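Local coordinates for putative secreted protein (Streptomyces coelicolor A3, PDB 2QF9) that is of unknown function but is probably secreted and belongs to the DUF305 family, folding as a bundle of long helices consistent with its ferritin-like clan, at residues A10-D15 with R145-M150; Q21-M26 with Q48-Q53; Y28-R33 with R41-I46; Y115-M120 with A166-K171; M130-V135 with S153-I158. All blocks are in the same frame, centred on the assembly; numbering follows the deposited sequence.

Contact 1 of 5, residues A10-D15 with R145-M150; sequences AGFARD and RLARGM
Phe12 and Ala147 have the nearest CA atoms of the two helical segments, 9.1 Å apart, so the contact has to be made by side chains. Phe12 spans the gap. With CG anti to the backbone N (chi1 177°), its ring is carried away from helix 8-31, so that CZ makes the contact with segment 145-150. Two groups of helix 141-167 receive it. The methyl of Ala147 approaches obliquely, CB lying 4.1 Å from Phe12 CZ. Met150, a selenomethionine in this crystal, comes from the opposite direction on a chain extended beyond CG. Its SE stands 5.4 Å from the centroid of the Phe12 ring and 80° off the ring normal, which defines an edge-on Met-aromatic contact. Such packing belongs to the interior of a helical bundle, here joining its first and last long helices. The same phenyl ring also touches Cys134 of helix 109-137 and Met57 of helix 37-63, while Met150 packs on Gln53.

Contact 2 of 5, residues Q21-M26 with Q48-Q53; sequences QQAVEM and QTQANQ. With EDO (1,2-ethanediol), chain C.
Ala23 meets the side-chain amide of Gln50 in the middle part of this roughly antiparallel helix pair, whose segment axes approach to 8.7 Å with an angle of 149° between their directions. The methyl of Ala23 lies only 3.1 Å from Gln50 OE1, a tight packing contact with the amide oxygen, brought there by a glutamine chain that is extended beyond CG. One residue on, Val24 contributes a single branch: CG2, placed beside its own backbone N, sits 3.6 Å from Ala51 N and 4.0 Å from Ala51 CB. The small Ala51 is consistent with this closeness, the CA atoms of Val24 and Ala51 being 6.5 Å apart. Ala51 CB also borders a bound 1,2-ethanediol, probably from the crystallisation liquor, at 3.4 Å from its C2. A bend at chi2 (-79°) brings the Gln48 amide to the same molecule, and its NE2 donates a short hydrogen bond of 2.6 Å to the diol O2. Replacing Gln48 by alanine removes the amide and would probably leave the diol O2 without this donor and Gln21 of the second subunit without its OE1 acceptor. Gln22 touches Met101 of helix 98-106 and His123 of helix 109-137, Gln50 rests on His124 of the latter helix, and the second subunit packs against Val24 and Gln48.

Contact 3 of 5, residues Y28-R33 with R41-I46; sequences YIVRDR and RLAYDI. With EDO (1,2-ethanediol), chain C.
The turn end of the antiparallel helical hairpin made by helices 8-31 and 37-63 is packed by Val30 and Arg31 against Ala43 and Tyr44. Arg31 and Ala43 have the nearest CA atoms, 6.9 Å apart, and the methyl of Ala43 is met by two side chains: its CB lies 3.6 Å from Val30 CG1 and 3.7 Å from Arg31 CG. Val30 CG1 occupies the crowded position between backbone N and carbonyl carbon (chi1 79°). Arg31 runs on past Ala43, then bends at chi3 to lie alongside Tyr44, the two side chains pointing the same way with guanidinium and ring planes 53° apart; NH1 comes within 3.7 Å of Tyr44 CB. The hydroxyl of Tyr44 bonds Glu25 of the second subunit. Tyr28 faces that subunit too, packing edge-to-face with its Tyr44, and its OH is hydrogen-bonded at 2.6 Å to O1 of a 1,2-ethanediol, O1 lying at the ring edge in its plane. A leucine in place of Tyr28 would probably leave Tyr44 of the second subunit without its aromatic partner and the diol O1 without a hydrogen-bonding mate. Within segment 41-46, Arg41 forms a two-point salt bridge with Asp45, NE to OD2 at 3.1 Å and NH2 to OD1 at 2.8 Å, while Tyr44 CD2 sits 3.8 Å above the centre of the Arg41 guanidinium.

Contact 4 of 5, residues Y115-M120 with A166-K171; sequences YYLQLM and AERGAK
Gln118 reaches from helix 109-137 to the backbone of Lys171, the CA atoms of the two residues being 7.4 Å apart. From CB the chain turns with CG anti to the carbonyl carbon (chi1 -73°) and then runs extended. CG passes 3.4 Å from Lys171 O and CD 3.6 Å from it, before NE2 donates a hydrogen bond of 2.9 Å to that same oxygen. The bond is almost straight, 171° at the hydrogen; it lies in the amide plane of Gln118 and meets the carbonyl nearly head-on. Beside it, Leu117 CD1 touches Arg168 CD at 4.1 Å, the two side chains crossing at about a right angle. The guanidinium of Arg168 continues to salt bridges with Glu113, Asp36 and Glu38. What Gln118 holds is the tail beyond helix 141-167, which ends in a Schellman motif: Gly169, at positive phi, is the C-prime residue, with its N bonded to Ala166 O and Ala170 N to Leu165 O.

Contact 5 of 5, residues M130-V135 with S153-I158; sequences MAKGCV and SQESEI
Lys132 and Glu155 bring opposite charges near each other across the two helices, although the CA atoms in closest register, those of Ala131 and Gln154, are 9.8 Å apart. Both charged chains leave their helices with CG anti to the carbonyl carbon, chi1 -78° in Lys132 and -76° in Glu155, and both are extended beyond it. They cross at about a right angle. Even at full stretch Lys132 NZ stops 4.2 Å from Glu155 OE2, beyond a salt bridge, so the attraction is probably modest. Next to this pair the methyl of Ala131 faces Gln154, with CB 4.5 Å from NE2, a loose approach that carries little weight because Gln154 was modelled in two conformers. In the conformer described, Gln154 NE2 bonds Met150 O within its own helix. Cys134 of segment 130-135 forms a disulfide with Cys138. The whole is a sparse contact within the antiparallel hairpin of helices 109-137 and 141-167, the second hairpin of a bundle consistent with the ferritin-like clan of the family.

Overall arrangement
From the N terminus, helix 8-31 enters contacts 1, 2 and 3 in turn. Contact 3 closes the shortest loop, nested inside that of contact 2, and both join helices 8-31 and 37-63 beside the second subunit. Contact 2 in turn lies inside the long loop closed by contact 1, which brings helix 8-31 to helix 141-167. Contacts 4 and 5 follow contacts 2 and 3 in series, with contact 5 nested inside contact 4; both link helices 109-137 and 141-167, and both cross contact 1. Contacts 1 and 4 lie on opposite sides of the chain's centre, about 27 Å between centres. Val30 packs on Tyr116, and Leu42 on Leu117, joining the two hairpins.

Contact 1 of 5, residues A10-D15 with R145-M150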
# COMPACT_ATOMS: atom_id res chain seq x y z
N ALA A 10 -7.48 4.26 -18.89
CA ALA A 10 -6.05 4.51 -18.66
C ALA A 10 -5.83 5.79 -17.87
O ALA A 10 -5.04 5.82 -16.94
CB ALA A 10 -5.27 4.54 -19.97
N GLY A 11 -6.52 6.86 -18.26
CA GLY A 11 -6.33 8.17 -17.64
C GLY A 11 -6.73 8.16 -16.17
O GLY A 11 -6.02 8.70 -15.33
N PHE A 12 -7.86 7.53 -15.87
CA PHE A 12 -8.30 7.44 -14.47
C PHE A 12 -7.29 6.64 -13.65
O PHE A 12 -6.92 7.07 -12.56
CB PHE A 12 -9.71 6.86 -14.34
CG PHE A 12 -10.16 6.70 -12.90
CD1 PHE A 12 -10.60 7.80 -12.16
CD2 PHE A 12 -10.10 5.44 -12.30
CE1 PHE A 12 -11.02 7.63 -10.83
CE2 PHE A 12 -10.51 5.24 -10.98
CZ PHE A 12 -10.97 6.35 -10.23
N ALA A 13 -6.83 5.51 -14.19
CA ALA A 13 -5.81 4.70 -13.50
C ALA A 13 -4.54 5.49 -13.21
O ALA A 13 -4.01 5.43 -12.09
CB ALA A 13 -5.49 3.42 -14.29
N ARG A 14 -4.05 6.26 -14.20
CA ARG A 14 -2.86 7.10 -14.01
C ARG A 14 -3.08 8.18 -12.96
O ARG A 14 -2.30 8.33 -11.99
CB ARG A 14 -2.44 7.76 -15.33
CG ARG A 14 -1.74 6.84 -16.30
CD ARG A 14 -1.30 7.58 -17.56
NE ARG A 14 -0.75 6.64 -18.54
CZ ARG A 14 -1.34 6.27 -19.67
NH1 ARG A 14 -0.74 5.39 -20.46
NH2 ARG A 14 -2.51 6.79 -20.04
N ASP A 15 -4.17 8.94 -13.14
CA ASP A 15 -4.45 10.12 -12.33
C ASP A 15 -4.83 9.74 -10.91
O ASP A 15 -4.30 10.31 -9.95
CB ASP A 15 -5.57 10.95 -12.97
CG ASP A 15 -5.15 11.65 -14.27
OD1 ASP A 15 -3.96 11.64 -14.64
OD2 ASP A 15 -6.04 12.25 -14.90
N ARG A 145 -16.44 -0.35 -11.23
CA ARG A 145 -16.92 -0.76 -9.92
C ARG A 145 -16.03 -0.23 -8.81
O ARG A 145 -16.53 0.16 -7.75
CB ARG A 145 -17.05 -2.28 -9.83
CG ARG A 145 -18.15 -2.81 -10.75
CD ARG A 145 -18.55 -4.24 -10.42
NE ARG A 145 -17.42 -5.16 -10.45
CZ ARG A 145 -17.02 -5.83 -11.53
NH1 ARG A 145 -17.65 -5.70 -12.69
NH2 ARG A 145 -15.97 -6.65 -11.44
N LEU A 146 -14.72 -0.22 -9.07
CA LEU A 146 -13.77 0.33 -8.11
C LEU A 146 -14.07 1.80 -7.87
O LEU A 146 -14.13 2.24 -6.71
CB LEU A 146 -12.32 0.14 -8.56
CG LEU A 146 -11.28 0.35 -7.42
CD1 LEU A 146 -11.32 -0.76 -6.37
CD2 LEU A 146 -9.88 0.42 -8.00
N ALA A 147 -14.26 2.54 -8.96
CA ALA A 147 -14.58 3.97 -8.91
C ALA A 147 -15.89 4.22 -8.13
O ALA A 147 -15.95 5.09 -7.27
CB ALA A 147 -14.65 4.54 -10.33
N ARG A 148 -16.92 3.42 -8.42
CA ARG A 148 -18.22 3.53 -7.73
C ARG A 148 -18.07 3.30 -6.22
O ARG A 148 -18.75 3.95 -5.40
CB ARG A 148 -19.21 2.54 -8.36
CG ARG A 148 -20.69 2.88 -8.22
CD ARG A 148 -21.45 2.62 -9.54
NE ARG A 148 -20.94 1.47 -10.28
CZ ARG A 148 -21.01 1.32 -11.60
NH1 ARG A 148 -21.58 2.25 -12.35
NH2 ARG A 148 -20.52 0.23 -12.17
N GLY A 149 -17.17 2.40 -5.84
CA GLY A 149 -16.88 2.09 -4.43
C GLY A 149 -16.14 3.22 -3.75
O GLY A 149 -16.38 3.50 -2.56
N MSE A 150 -15.27 3.89 -4.50
CA MSE A 150 -14.57 5.08 -4.00
C MSE A 150 -15.52 6.22 -3.71
O MSE A 150 -15.36 6.90 -2.71
CB MSE A 150 -13.49 5.55 -4.96
CG MSE A 150 -12.38 4.54 -5.18
SE MSE A 150 -11.06 5.42 -6.31
CE MSE A 150 -10.07 3.87 -6.95

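Contact 2 of 5, residues Q21-M26 with Q48-Q53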
# COMPACT_ATOMS: atom_id res chain seq x y z
N GLN A 21 -1.49 8.15 -4.04
CA GLN A 21 -0.14 8.27 -3.51
C GLN A 21 -0.02 9.40 -2.47
O GLN A 21 0.61 9.23 -1.42
CB GLN A 21 0.85 8.52 -4.65
CG GLN A 21 2.29 8.60 -4.20
CD GLN A 21 3.23 8.76 -5.38
OE1 GLN A 21 3.18 9.77 -6.11
NE2 GLN A 21 4.11 7.77 -5.58
N GLN A 22 -0.61 10.56 -2.79
CA GLN A 22 -0.55 11.67 -1.84
C GLN A 22 -1.34 11.40 -0.55
O GLN A 22 -0.89 11.79 0.54
CB GLN A 22 -0.99 12.97 -2.50
CG GLN A 22 -0.57 14.17 -1.63
CD GLN A 22 -1.12 15.48 -2.12
OE1 GLN A 22 -2.33 15.68 -2.20
NE2 GLN A 22 -0.22 16.40 -2.44
N ALA A 23 -2.50 10.75 -0.66
CA ALA A 23 -3.27 10.40 0.55
C ALA A 23 -2.45 9.49 1.46
O ALA A 23 -2.40 9.67 2.69
CB ALA A 23 -4.56 9.71 0.19
N VAL A 24 -1.82 8.48 0.87
CA VAL A 24 -0.94 7.58 1.61
C VAL A 24 0.16 8.38 2.35
O VAL A 24 0.37 8.19 3.55
CB VAL A 24 -0.35 6.47 0.68
CG1 VAL A 24 0.65 5.61 1.46
CG2 VAL A 24 -1.51 5.63 0.07
N GLU A 25 0.84 9.27 1.62
CA GLU A 25 1.89 10.12 2.20
C GLU A 25 1.36 10.98 3.35
O GLU A 25 1.98 11.05 4.42
CB GLU A 25 2.53 10.98 1.09
CG GLU A 25 3.54 12.02 1.57
CD GLU A 25 4.82 11.42 2.20
OE1 GLU A 25 4.94 10.18 2.32
OE2 GLU A 25 5.71 12.23 2.57
N MSE A 26 0.21 11.63 3.15
CA MSE A 26 -0.42 12.40 4.22
C MSE A 26 -0.66 11.55 5.47
O MSE A 26 -0.47 12.02 6.60
CB MSE A 26 -1.74 12.97 3.76
CG MSE A 26 -1.63 14.35 3.23
SE MSE A 26 -3.39 15.13 3.41
CE MSE A 26 -4.38 13.91 2.27
N GLN A 48 -3.96 2.04 3.95
CA GLN A 48 -4.10 0.65 3.53
C GLN A 48 -4.97 0.53 2.28
O GLN A 48 -4.60 -0.15 1.31
CB GLN A 48 -4.63 -0.21 4.68
CG GLN A 48 -3.57 -0.45 5.77
CD GLN A 48 -2.57 -1.53 5.38
OE1 GLN A 48 -2.74 -2.69 5.75
NE2 GLN A 48 -1.57 -1.18 4.60
N THR A 49 -6.12 1.19 2.30
CA THR A 49 -7.07 1.10 1.20
C THR A 49 -6.52 1.76 -0.05
O THR A 49 -6.55 1.17 -1.13
CB THR A 49 -8.44 1.70 1.60
OG1 THR A 49 -8.98 0.90 2.66
CG2 THR A 49 -9.44 1.71 0.41
N GLN A 50 -5.99 2.97 0.10
CA GLN A 50 -5.54 3.73 -1.06
C GLN A 50 -4.25 3.16 -1.68
O GLN A 50 -4.13 3.10 -2.90
CB GLN A 50 -5.47 5.23 -0.77
CG GLN A 50 -6.90 5.80 -0.52
CD GLN A 50 -7.05 7.29 -0.82
OE1 GLN A 50 -6.26 7.86 -1.55
NE2 GLN A 50 -8.08 7.90 -0.27
N ALA A 51 -3.33 2.66 -0.85
CA ALA A 51 -2.16 1.99 -1.40
C ALA A 51 -2.58 0.75 -2.17
O ALA A 51 -2.03 0.45 -3.22
CB ALA A 51 -1.17 1.61 -0.28
N ASN A 52 -3.56 0.02 -1.62
CA ASN A 52 -4.01 -1.22 -2.27
C ASN A 52 -4.66 -0.89 -3.62
O ASN A 52 -4.32 -1.49 -4.66
CB ASN A 52 -4.99 -1.98 -1.38
CG ASN A 52 -5.40 -3.30 -1.99
OD1 ASN A 52 -4.55 -4.17 -2.26
ND2 ASN A 52 -6.69 -3.47 -2.23
N GLN A 53 -5.57 0.08 -3.61
CA GLN A 53 -6.22 0.50 -4.86
C GLN A 53 -5.22 1.07 -5.88
O GLN A 53 -5.36 0.83 -7.10
CB GLN A 53 -7.33 1.51 -4.57
CG GLN A 53 -8.46 0.92 -3.74
CD GLN A 53 -9.52 1.95 -3.38
OE1 GLN A 53 -9.31 3.15 -3.54
NE2 GLN A 53 -10.66 1.48 -2.87
C1 EDO C . 1.61 0.62 2.93
O1 EDO C . 2.40 1.80 3.05
C2 EDO C . 0.15 1.04 2.84
O2 EDO C . -0.40 1.10 4.14

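Contact 3 of 5, residues Y28-R33 with R41-I46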
# COMPACT_ATOMS: atom_id res chain seq x y z
N TYR A 28 1.00 8.74 6.41
CA TYR A 28 2.29 8.51 7.05
C TYR A 28 2.72 9.71 7.89
O TYR A 28 3.21 9.53 9.01
CB TYR A 28 3.38 8.19 6.02
CG TYR A 28 3.49 6.71 5.76
CD1 TYR A 28 2.80 6.11 4.69
CD2 TYR A 28 4.22 5.89 6.63
CE1 TYR A 28 2.88 4.72 4.48
CE2 TYR A 28 4.31 4.48 6.41
CZ TYR A 28 3.62 3.92 5.36
OH TYR A 28 3.70 2.56 5.14
N ILE A 29 2.52 10.91 7.36
CA ILE A 29 2.95 12.12 8.05
C ILE A 29 2.15 12.33 9.35
O ILE A 29 2.74 12.50 10.43
CB ILE A 29 2.87 13.38 7.14
CG1 ILE A 29 3.84 13.27 5.95
CG2 ILE A 29 3.19 14.64 7.96
CD1 ILE A 29 3.53 14.31 4.85
N VAL A 30 0.82 12.29 9.25
CA VAL A 30 -0.00 12.54 10.44
C VAL A 30 0.26 11.51 11.56
O VAL A 30 0.24 11.86 12.73
CB VAL A 30 -1.51 12.69 10.13
CG1 VAL A 30 -2.19 11.34 9.93
CG2 VAL A 30 -2.21 13.48 11.27
N ARG A 31 0.52 10.26 11.18
CA ARG A 31 0.71 9.23 12.19
C ARG A 31 1.97 9.48 13.02
O ARG A 31 2.05 9.06 14.18
CB ARG A 31 0.67 7.83 11.58
CG ARG A 31 -0.75 7.38 11.22
CD ARG A 31 -0.74 6.04 10.46
NE ARG A 31 0.09 5.02 11.11
CZ ARG A 31 -0.32 4.22 12.09
NH1 ARG A 31 -1.56 4.31 12.57
NH2 ARG A 31 0.51 3.32 12.61
N ASP A 32 2.92 10.22 12.45
CA ASP A 32 4.15 10.57 13.14
C ASP A 32 4.03 11.86 13.97
O ASP A 32 4.95 12.21 14.73
CB ASP A 32 5.33 10.65 12.17
CG ASP A 32 5.96 9.29 11.87
OD1 ASP A 32 5.47 8.25 12.35
OD2 ASP A 32 6.96 9.27 11.14
N ARG A 33 2.90 12.56 13.84
CA ARG A 33 2.75 13.90 14.45
C ARG A 33 1.78 13.92 15.64
O ARG A 33 1.67 14.95 16.34
CB ARG A 33 2.26 14.93 13.42
CG ARG A 33 3.13 15.17 12.18
CD ARG A 33 4.61 15.35 12.51
NE ARG A 33 4.87 16.51 13.35
CZ ARG A 33 6.08 16.87 13.79
NH1 ARG A 33 7.16 16.18 13.45
NH2 ARG A 33 6.21 17.95 14.56
N ARG A 41 -5.86 5.68 13.54
CA ARG A 41 -6.56 4.52 12.96
C ARG A 41 -7.13 4.89 11.60
O ARG A 41 -7.02 4.11 10.65
CB ARG A 41 -7.67 3.98 13.88
CG ARG A 41 -8.46 2.84 13.25
CD ARG A 41 -7.61 1.59 13.04
NE ARG A 41 -8.15 0.70 12.01
CZ ARG A 41 -7.79 -0.58 11.82
NH1 ARG A 41 -6.89 -1.17 12.62
NH2 ARG A 41 -8.34 -1.27 10.83
N LEU A 42 -7.75 6.07 11.50
CA LEU A 42 -8.29 6.52 10.23
C LEU A 42 -7.18 6.60 9.18
O LEU A 42 -7.33 6.09 8.05
CB LEU A 42 -8.97 7.88 10.38
CG LEU A 42 -9.42 8.57 9.08
CD1 LEU A 42 -10.45 7.72 8.29
CD2 LEU A 42 -9.92 9.99 9.39
N ALA A 43 -6.06 7.22 9.57
CA ALA A 43 -4.91 7.39 8.66
C ALA A 43 -4.39 6.02 8.20
O ALA A 43 -4.09 5.83 7.03
CB ALA A 43 -3.80 8.21 9.33
N TYR A 44 -4.35 5.06 9.11
CA TYR A 44 -3.91 3.70 8.76
C TYR A 44 -4.88 3.07 7.74
O TYR A 44 -4.45 2.50 6.74
CB TYR A 44 -3.82 2.85 10.03
CG TYR A 44 -3.61 1.37 9.81
CD1 TYR A 44 -2.32 0.85 9.65
CD2 TYR A 44 -4.69 0.49 9.79
CE1 TYR A 44 -2.13 -0.52 9.45
CE2 TYR A 44 -4.51 -0.87 9.59
CZ TYR A 44 -3.22 -1.36 9.43
OH TYR A 44 -3.03 -2.72 9.25
N ASP A 45 -6.18 3.18 8.01
CA ASP A 45 -7.20 2.65 7.09
C ASP A 45 -7.16 3.28 5.69
O ASP A 45 -7.22 2.58 4.68
CB ASP A 45 -8.60 2.76 7.70
CG ASP A 45 -8.80 1.79 8.89
OD1 ASP A 45 -8.07 0.79 9.00
OD2 ASP A 45 -9.70 2.03 9.71
N ILE A 46 -7.04 4.60 5.65
CA ILE A 46 -6.89 5.28 4.37
C ILE A 46 -5.61 4.85 3.64
O ILE A 46 -5.64 4.60 2.44
CB ILE A 46 -6.95 6.82 4.55
CG1 ILE A 46 -8.37 7.21 4.96
CG2 ILE A 46 -6.51 7.55 3.24
CD1 ILE A 46 -8.52 8.70 5.33
C1 EDO C . 1.61 0.62 2.93
O1 EDO C . 2.40 1.80 3.05
C2 EDO C . 0.15 1.04 2.84
O2 EDO C . -0.40 1.10 4.14

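Contact 4 of 5, residues Y115-M120 with A166-K171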
# COMPACT_ATOMS: atom_id res chain seq x y z
N TYR A 115 -5.52 19.62 10.92
CA TYR A 115 -5.00 20.00 9.60
C TYR A 115 -5.08 18.83 8.62
O TYR A 115 -5.47 19.00 7.48
CB TYR A 115 -3.58 20.54 9.70
CG TYR A 115 -3.20 21.37 8.48
CD1 TYR A 115 -3.86 22.57 8.20
CD2 TYR A 115 -2.19 20.96 7.63
CE1 TYR A 115 -3.52 23.33 7.09
CE2 TYR A 115 -1.84 21.70 6.51
CZ TYR A 115 -2.51 22.90 6.25
OH TYR A 115 -2.19 23.66 5.14
N TYR A 116 -4.75 17.63 9.11
CA TYR A 116 -4.88 16.39 8.34
C TYR A 116 -6.33 16.16 7.91
O TYR A 116 -6.61 15.87 6.74
CB TYR A 116 -4.39 15.22 9.19
CG TYR A 116 -4.65 13.87 8.58
CD1 TYR A 116 -3.86 13.38 7.53
CD2 TYR A 116 -5.72 13.07 9.04
CE1 TYR A 116 -4.11 12.13 6.97
CE2 TYR A 116 -5.98 11.83 8.49
CZ TYR A 116 -5.18 11.36 7.44
OH TYR A 116 -5.42 10.13 6.90
N LEU A 117 -7.25 16.27 8.87
CA LEU A 117 -8.66 16.10 8.58
C LEU A 117 -9.18 17.11 7.55
O LEU A 117 -9.99 16.77 6.71
CB LEU A 117 -9.48 16.14 9.86
CG LEU A 117 -9.24 14.95 10.80
CD1 LEU A 117 -9.75 15.30 12.19
CD2 LEU A 117 -9.88 13.64 10.28
N GLN A 118 -8.69 18.34 7.63
CA GLN A 118 -9.09 19.38 6.66
C GLN A 118 -8.54 19.07 5.26
O GLN A 118 -9.29 19.11 4.27
CB GLN A 118 -8.60 20.73 7.13
CG GLN A 118 -9.42 21.26 8.32
CD GLN A 118 -8.77 22.48 8.96
OE1 GLN A 118 -7.57 22.69 8.86
NE2 GLN A 118 -9.58 23.30 9.64
N LEU A 119 -7.24 18.75 5.20
CA LEU A 119 -6.63 18.39 3.92
C LEU A 119 -7.27 17.15 3.31
O LEU A 119 -7.53 17.10 2.10
CB LEU A 119 -5.13 18.14 4.07
CG LEU A 119 -4.23 19.34 4.38
CD1 LEU A 119 -2.79 18.85 4.59
CD2 LEU A 119 -4.29 20.43 3.27
N MSE A 120 -7.54 16.14 4.13
CA MSE A 120 -8.07 14.88 3.60
C MSE A 120 -9.54 15.06 3.17
O MSE A 120 -9.99 14.43 2.21
CB MSE A 120 -7.91 13.76 4.62
CG MSE A 120 -8.24 12.38 4.07
SE MSE A 120 -7.05 11.79 2.60
CE MSE A 120 -5.56 11.17 3.69
N ALA A 166 -15.34 18.47 14.31
CA ALA A 166 -16.18 19.14 15.34
C ALA A 166 -15.73 18.75 16.76
O ALA A 166 -15.59 19.61 17.65
CB ALA A 166 -17.62 18.82 15.13
N GLU A 167 -15.47 17.47 16.96
CA GLU A 167 -15.04 16.98 18.28
C GLU A 167 -13.69 17.56 18.71
O GLU A 167 -13.39 17.64 19.91
CB GLU A 167 -15.05 15.44 18.31
CG GLU A 167 -16.49 14.93 18.43
CD GLU A 167 -16.67 13.43 18.21
OE1 GLU A 167 -15.70 12.70 17.88
OE2 GLU A 167 -17.82 12.98 18.38
N ARG A 168 -12.90 18.01 17.73
CA ARG A 168 -11.62 18.66 17.97
C ARG A 168 -11.71 20.20 17.93
O ARG A 168 -10.70 20.89 17.90
CB ARG A 168 -10.54 18.11 17.02
CG ARG A 168 -10.02 16.74 17.44
CD ARG A 168 -9.50 15.87 16.27
NE ARG A 168 -9.25 14.51 16.74
CZ ARG A 168 -10.19 13.59 16.99
NH1 ARG A 168 -11.48 13.85 16.82
NH2 ARG A 168 -9.84 12.39 17.45
N GLY A 169 -12.94 20.73 17.95
CA GLY A 169 -13.16 22.17 18.02
C GLY A 169 -12.86 22.90 16.72
O GLY A 169 -12.49 24.08 16.73
N ALA A 170 -13.00 22.19 15.61
CA ALA A 170 -12.69 22.74 14.30
C ALA A 170 -13.74 22.34 13.25
O ALA A 170 -14.74 21.66 13.57
CB ALA A 170 -11.26 22.31 13.86
N LYS A 171 -13.52 22.76 12.01
CA LYS A 171 -14.39 22.43 10.89
C LYS A 171 -13.56 22.30 9.60
O LYS A 171 -12.33 22.48 9.62
CB LYS A 171 -15.49 23.49 10.72
CG LYS A 171 -14.94 24.87 10.42
CD LYS A 171 -16.02 25.95 10.39
CE LYS A 171 -17.00 25.74 9.22
NZ LYS A 171 -18.06 26.82 9.23

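Contact 5 of 5, residues M130-V135 with S153-I158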
# COMPACT_ATOMS: atom_id res chain seq x y z
N MSE A 130 -13.40 12.90 -9.38
CA MSE A 130 -12.68 12.07 -10.34
C MSE A 130 -13.29 10.68 -10.49
O MSE A 130 -13.42 10.18 -11.63
CB MSE A 130 -11.21 11.96 -9.92
CG MSE A 130 -10.48 13.27 -9.89
SE MSE A 130 -8.79 13.10 -8.91
CE MSE A 130 -7.85 11.81 -10.05
N ALA A 131 -13.66 10.05 -9.38
CA ALA A 131 -14.26 8.71 -9.41
C ALA A 131 -15.60 8.74 -10.17
O ALA A 131 -15.90 7.83 -10.98
CB ALA A 131 -14.46 8.19 -8.02
N LYS A 132 -16.38 9.78 -9.92
CA LYS A 132 -17.63 10.01 -10.65
C LYS A 132 -17.37 10.09 -12.14
O LYS A 132 -18.18 9.56 -12.94
CB LYS A 132 -18.35 11.27 -10.14
CG LYS A 132 -19.10 11.06 -8.84
CD LYS A 132 -19.76 12.37 -8.40
CE LYS A 132 -20.58 12.20 -7.13
NZ LYS A 132 -21.09 13.55 -6.66
N GLY A 133 -16.26 10.72 -12.53
CA GLY A 133 -15.86 10.82 -13.93
C GLY A 133 -15.63 9.45 -14.55
O GLY A 133 -16.03 9.18 -15.68
N CYS A 134 -14.97 8.56 -13.80
CA CYS A 134 -14.76 7.19 -14.25
C CYS A 134 -16.08 6.39 -14.28
O CYS A 134 -16.31 5.61 -15.21
CB CYS A 134 -13.69 6.49 -13.40
SG CYS A 134 -13.34 4.75 -13.82
N VAL A 135 -16.96 6.59 -13.30
CA VAL A 135 -18.26 5.90 -13.32
C VAL A 135 -18.99 6.25 -14.64
O VAL A 135 -19.60 5.38 -15.28
CB VAL A 135 -19.13 6.19 -12.04
CG1 VAL A 135 -20.53 5.57 -12.17
CG2 VAL A 135 -18.46 5.62 -10.80
N SER A 153 -17.10 5.15 -0.33
CA SER A 153 -16.16 5.12 0.78
C SER A 153 -15.65 6.53 1.13
O SER A 153 -15.54 6.87 2.32
CB SER A 153 -14.99 4.14 0.53
OG SER A 153 -14.20 4.58 -0.57
N GLN A 154 -15.35 7.33 0.12
CA GLN A 154 -14.85 8.68 0.36
C GLN A 154 -15.94 9.58 0.94
O GLN A 154 -15.67 10.38 1.83
CB GLN A 154 -14.28 9.29 -0.91
CG GLN A 154 -13.03 8.60 -1.40
CD GLN A 154 -12.55 9.22 -2.69
OE1 GLN A 154 -11.61 9.99 -2.70
NE2 GLN A 154 -13.23 8.90 -3.80
N GLU A 155 -17.17 9.44 0.43
CA GLU A 155 -18.30 10.22 0.98
C GLU A 155 -18.59 9.84 2.45
O GLU A 155 -18.77 10.72 3.28
CB GLU A 155 -19.54 10.11 0.10
CG GLU A 155 -19.44 10.94 -1.16
CD GLU A 155 -20.69 10.86 -2.03
OE1 GLU A 155 -21.52 9.93 -1.87
OE2 GLU A 155 -20.81 11.73 -2.91
N SER A 156 -18.53 8.54 2.78
CA SER A 156 -18.67 8.06 4.15
C SER A 156 -17.55 8.63 5.04
O SER A 156 -17.81 9.10 6.14
CB SER A 156 -18.66 6.53 4.22
OG SER A 156 -18.65 6.05 5.56
N GLU A 157 -16.32 8.62 4.53
CA GLU A 157 -15.19 9.15 5.30
C GLU A 157 -15.26 10.67 5.50
O GLU A 157 -14.86 11.17 6.56
CB GLU A 157 -13.85 8.71 4.69
CG GLU A 157 -13.54 7.26 5.10
CD GLU A 157 -12.29 6.69 4.44
OE1 GLU A 157 -11.61 7.40 3.68
OE2 GLU A 157 -12.02 5.49 4.70
N ILE A 158 -15.79 11.40 4.51
CA ILE A 158 -15.99 12.85 4.68
C ILE A 158 -16.94 13.11 5.87
O ILE A 158 -16.67 13.96 6.72
CB ILE A 158 -16.52 13.52 3.40
CG1 ILE A 158 -15.41 13.56 2.32
CG2 ILE A 158 -17.02 14.98 3.68
CD1 ILE A 158 -15.95 13.81 0.87